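Local coordinates for glucose-resistance amylase regulator (Weissella paramesenteroides ATCC 33313, PDB 4RK6), which probably regulates transcription as a LacI-family, CcpA-type DNA-binding repressor, and holds alpha-D-glucopyranose in its sugar-binding cleft, at residues 225-230 with 242-247; 130-135 with 198-203. All coordinates share one frame; numbering follows the deposited sequence.

Interaction 1: 225-230 with 242-247. With GLC (alpha-D-glucopyranose), chain C.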
# COMPACT_ATOMS: atom_id res chain seq x y z
N ASP A 225 -13.56 2.61 3.89
CA ASP A 225 -12.60 2.95 2.83
C ASP A 225 -12.89 2.09 1.59
O ASP A 225 -12.99 2.60 0.48
CB ASP A 225 -11.12 2.80 3.19
CG ASP A 225 -10.60 3.93 4.05
OD1 ASP A 225 -11.35 4.92 4.26
OD2 ASP A 225 -9.46 3.81 4.56
N GLY A 226 -12.97 0.78 1.77
CA GLY A 226 -13.32 -0.13 0.70
C GLY A 226 -12.22 -0.41 -0.31
O GLY A 226 -12.52 -0.68 -1.47
N LEU A 227 -10.97 -0.35 0.14
CA LEU A 227 -9.82 -0.67 -0.72
C LEU A 227 -9.60 -2.20 -0.81
O LEU A 227 -10.41 -2.99 -0.31
CB LEU A 227 -8.60 0.10 -0.25
CG LEU A 227 -8.74 1.63 -0.36
CD1 LEU A 227 -7.60 2.30 0.39
CD2 LEU A 227 -8.77 2.07 -1.81
N GLN A 228 -8.51 -2.60 -1.49
CA GLN A 228 -8.28 -4.00 -1.83
C GLN A 228 -8.31 -4.99 -0.66
O GLN A 228 -8.77 -6.11 -0.82
CB GLN A 228 -6.94 -4.16 -2.57
CG GLN A 228 -6.66 -5.58 -3.02
CD GLN A 228 -5.28 -5.74 -3.64
OE1 GLN A 228 -4.31 -5.12 -3.21
NE2 GLN A 228 -5.20 -6.60 -4.65
N GLN A 229 -7.85 -4.58 0.51
CA GLN A 229 -7.90 -5.50 1.67
C GLN A 229 -9.29 -6.06 1.94
O GLN A 229 -9.43 -7.22 2.39
CB GLN A 229 -7.32 -4.83 2.92
CG GLN A 229 -6.77 -5.80 3.93
CD GLN A 229 -5.49 -6.48 3.44
OE1 GLN A 229 -4.66 -5.86 2.75
NE2 GLN A 229 -5.31 -7.72 3.80
N THR A 230 -10.34 -5.29 1.65
CA THR A 230 -11.71 -5.78 1.88
C THR A 230 -12.11 -6.92 0.96
O THR A 230 -12.97 -7.72 1.31
CB THR A 230 -12.76 -4.65 1.77
OG1 THR A 230 -12.85 -4.17 0.42
CG2 THR A 230 -12.44 -3.53 2.72
N GLN A 242 -15.14 4.60 -0.35
CA GLN A 242 -14.91 5.99 -0.77
C GLN A 242 -14.40 6.01 -2.20
O GLN A 242 -13.65 5.13 -2.63
CB GLN A 242 -13.88 6.68 0.12
CG GLN A 242 -14.25 6.67 1.59
CD GLN A 242 -13.52 7.76 2.36
OE1 GLN A 242 -13.61 8.94 2.01
NE2 GLN A 242 -12.75 7.38 3.35
N ASP A 243 -14.79 7.04 -2.94
CA ASP A 243 -14.30 7.20 -4.28
C ASP A 243 -13.05 8.08 -4.29
O ASP A 243 -13.12 9.27 -4.62
CB ASP A 243 -15.44 7.77 -5.16
CG ASP A 243 -15.17 7.61 -6.66
OD1 ASP A 243 -14.03 7.31 -7.05
OD2 ASP A 243 -16.14 7.78 -7.42
N PHE A 244 -11.92 7.51 -3.87
CA PHE A 244 -10.70 8.30 -3.69
C PHE A 244 -10.21 8.93 -5.00
O PHE A 244 -9.78 10.07 -5.01
CB PHE A 244 -9.57 7.49 -3.05
CG PHE A 244 -9.84 7.12 -1.62
CD1 PHE A 244 -9.97 8.11 -0.64
CD2 PHE A 244 -9.99 5.79 -1.24
CE1 PHE A 244 -10.24 7.77 0.68
CE2 PHE A 244 -10.27 5.45 0.08
CZ PHE A 244 -10.38 6.45 1.04
N PRO A 245 -10.27 8.18 -6.11
CA PRO A 245 -9.83 8.84 -7.33
C PRO A 245 -10.72 10.03 -7.68
O PRO A 245 -10.17 11.04 -8.14
CB PRO A 245 -9.88 7.74 -8.40
CG PRO A 245 -9.89 6.45 -7.61
CD PRO A 245 -10.61 6.76 -6.33
N GLU A 246 -12.03 9.94 -7.44
CA GLU A 246 -12.93 11.06 -7.73
C GLU A 246 -12.59 12.26 -6.83
O GLU A 246 -12.54 13.40 -7.29
CB GLU A 246 -14.37 10.66 -7.62
CG GLU A 246 -15.34 11.79 -7.91
CD GLU A 246 -15.39 12.22 -9.36
OE1 GLU A 246 -14.65 11.67 -10.22
OE2 GLU A 246 -16.21 13.12 -9.64
N ILE A 247 -12.29 11.99 -5.56
CA ILE A 247 -11.82 13.07 -4.67
C ILE A 247 -10.62 13.79 -5.27
O ILE A 247 -10.59 15.02 -5.30
CB ILE A 247 -11.54 12.53 -3.24
CG1 ILE A 247 -12.84 12.09 -2.59
CG2 ILE A 247 -10.83 13.59 -2.39
CD1 ILE A 247 -12.66 11.19 -1.37
C1 GLC C . -7.71 9.26 6.62
C2 GLC C . -8.83 9.77 5.72
C3 GLC C . -10.12 8.99 5.88
C4 GLC C . -9.83 7.49 5.86
C5 GLC C . -8.88 7.18 7.02
C6 GLC C . -8.50 5.70 7.07
O1 GLC C . -7.90 9.83 7.86
O2 GLC C . -9.12 11.14 6.00
O3 GLC C . -10.94 9.37 4.78
O4 GLC C . -11.02 6.77 5.94
O5 GLC C . -7.67 7.87 6.86
O6 GLC C . -7.84 5.31 5.91
O HOH W 1 -12.03 2.87 -2.21

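Interaction 2: 130-135 with 198-203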
# COMPACT_ATOMS: atom_id res chain seq x y z
N ALA A 130 -19.37 -1.46 18.56
CA ALA A 130 -18.10 -0.81 18.84
C ALA A 130 -17.58 -0.04 17.62
O ALA A 130 -17.77 -0.47 16.48
CB ALA A 130 -17.07 -1.83 19.28
N LEU A 131 -16.93 1.10 17.88
CA LEU A 131 -16.09 1.78 16.90
C LEU A 131 -14.65 1.44 17.24
O LEU A 131 -14.19 1.70 18.36
CB LEU A 131 -16.33 3.30 16.93
CG LEU A 131 -15.54 4.11 15.89
CD1 LEU A 131 -16.09 3.88 14.50
CD2 LEU A 131 -15.60 5.60 16.20
N VAL A 132 -13.94 0.86 16.28
CA VAL A 132 -12.57 0.39 16.49
C VAL A 132 -11.65 1.02 15.45
O VAL A 132 -11.94 1.00 14.27
CB VAL A 132 -12.44 -1.16 16.39
CG1 VAL A 132 -11.01 -1.59 16.65
CG2 VAL A 132 -13.38 -1.82 17.39
N GLY A 133 -10.55 1.61 15.91
CA GLY A 133 -9.62 2.27 15.05
C GLY A 133 -9.14 3.56 15.67
O GLY A 133 -8.72 3.59 16.83
N ASP A 134 -9.19 4.64 14.89
CA ASP A 134 -8.79 5.95 15.39
C ASP A 134 -10.00 6.60 16.10
O ASP A 134 -10.85 7.20 15.48
CB ASP A 134 -8.22 6.80 14.26
CG ASP A 134 -7.64 8.11 14.75
OD1 ASP A 134 -7.79 8.42 15.94
OD2 ASP A 134 -7.01 8.83 13.96
N THR A 135 -10.05 6.42 17.43
CA THR A 135 -11.20 6.85 18.23
C THR A 135 -10.81 7.83 19.34
O THR A 135 -11.65 8.20 20.15
CB THR A 135 -11.92 5.67 18.91
OG1 THR A 135 -11.11 5.13 19.96
CG2 THR A 135 -12.26 4.56 17.93
N ASP A 198 -9.87 -0.17 6.57
CA ASP A 198 -9.93 -1.58 6.16
C ASP A 198 -9.00 -2.52 6.97
O ASP A 198 -9.41 -3.62 7.35
CB ASP A 198 -9.61 -1.74 4.68
CG ASP A 198 -10.54 -0.93 3.78
OD1 ASP A 198 -11.74 -0.73 4.11
OD2 ASP A 198 -10.04 -0.51 2.73
N MSE A 199 -7.77 -2.07 7.24
CA MSE A 199 -6.77 -2.91 7.93
C MSE A 199 -7.22 -3.19 9.35
O MSE A 199 -6.94 -4.24 9.88
CB MSE A 199 -5.38 -2.26 7.91
CG MSE A 199 -4.64 -2.63 6.64
SE MSE A 199 -4.16 -4.53 6.79
CE MSE A 199 -2.90 -4.38 5.29
N VAL A 200 -7.97 -2.27 9.96
CA VAL A 200 -8.52 -2.52 11.29
C VAL A 200 -9.44 -3.73 11.21
O VAL A 200 -9.41 -4.62 12.07
CB VAL A 200 -9.27 -1.29 11.84
CG1 VAL A 200 -9.95 -1.60 13.17
CG2 VAL A 200 -8.35 -0.09 11.95
N GLY A 201 -10.28 -3.78 10.17
CA GLY A 201 -11.17 -4.90 9.94
C GLY A 201 -10.42 -6.21 9.73
O GLY A 201 -10.82 -7.26 10.24
N GLN A 202 -9.32 -6.16 9.00
CA GLN A 202 -8.50 -7.34 8.81
C GLN A 202 -7.93 -7.85 10.16
O GLN A 202 -7.81 -9.06 10.40
CB GLN A 202 -7.41 -7.06 7.81
CG GLN A 202 -6.48 -8.21 7.54
CD GLN A 202 -7.16 -9.32 6.77
OE1 GLN A 202 -7.26 -9.25 5.53
NE2 GLN A 202 -7.62 -10.35 7.47
N GLY A 203 -7.53 -6.91 11.01
CA GLY A 203 -7.00 -7.23 12.35
C GLY A 203 -8.04 -7.93 13.19
O GLY A 203 -7.75 -8.90 13.86

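Interaction 1: 225-230 with 242-247
Asp225 OD1 is gripped by two donors: the glucose O4, at 2.5 Å, and the amide NE2 of Gln242, at 3.0 Å. The amide meets the oxygen nearly in line with its C-O bond, although the carboxylate and amide planes are turned 41° apart. The other carboxylate oxygen, Asp225 OD2, takes the glucose O6 at 2.6 Å. The carboxylate thus spans two sugar hydroxyls, and its probable negative charge would strengthen both bonds.

Gln242 runs alongside Asp225 and points the same way. Its chain is extended beyond CG (chi2 -159°), which carries the amide out to the sugar. Its NE2 also donates to the glucose O3, with an almost straight N-H...O angle of 175°. OE1 is held by Ser108 OG, which fixes the flip of the amide and turns NE2 to the sugar.

Behind the polar ends, Gln242 N donates to Asp225 O at 3.1 Å, from above the carbonyl plane. Phe244 turns its ring edge to the Asp225 carboxylate. Its CZ lies 3.7 Å from Asp225 OD1, and Leu227 CD2 lies at the rim of the same ring, 4.0 Å from Phe244 CD2. The CB of Gln242 lies above one face of the Phe244 ring, offset toward its rim.

Phe244 begins helix 244-257 and packs on helix 24-39. The arrangement is that of the sugar-binding cleft, beside an interlobe crossing, in type I periplasmic binding protein folds.

Interaction 2: 130-135 with 198-203
Val200 covers one face of the flat peptide that joins Val132 to Gly133. Its CG1 methyl lies over the carbonyl end of that peptide, 3.5 Å from Val132 O. It comes from above the peptide plane, a van der Waals contact of a methyl with a carbonyl. The side chain of Val132 stands on the same face. Its CG1 meets the CG1 of Val200 at 3.6 Å, and the two valines cross at a slant. At its edges the strand is tied into the sheet, with backbone bonds from Val132 to Ile194 and from Leu131 to Phe164 and Tyr166.

In both valines CG1 is turned opposite the backbone N (chi1 -178° in Val132, 175° in Val200). This lets the two CG1 methyls face each other. The second methyl of Val200, CG2, reaches further along the chain and touches Gly133 CA at 4.1 Å. One valine therefore spans the end of the strand and the turn after it. Gly133 has a positive phi at this turn, in a conformation that favours glycine.

The three touching residues are buried. Val200 also rests on Ala195 of strand 192-195, and Val132 touches Ser178 of helix 172-182. Just past Gly133, Asp134 N is bonded to Thr196 OG1, and the Asp134 side chain touches His170. Both Thr196 and His170 line the glucose pocket.

Helix 198-210 follows strand 192-195, which lies beside and parallel to strand 129-132. The first turn of the helix thus packs on the carboxyl end of the neighbouring strand, an arrangement typical of the parallel alpha/beta lobes of LacI-type sugar-binding domains.

Interactions 1 and 2 have centres 16 Å apart and meet through the start of helix 198-210. Asp198 OD2 takes the backbone N of Leu227 at 2.8 Å, and Asp198 OD1 takes Gly226 N. This ties the helix of interaction 2 to the turn just after Asp225. Further along, Gln202 OE1 takes Gln229 NE2 at 3.0 Å. Interaction 1 touches the glucose directly. Interaction 2 lies one layer back, with the Val200 side chain about 8 Å from the sugar, and Thr196 and Ala197 of the pocket just before its helix. Both reach the second subunit: Gln228 packs on Met199 of that chain, and Met199 on its Gln228.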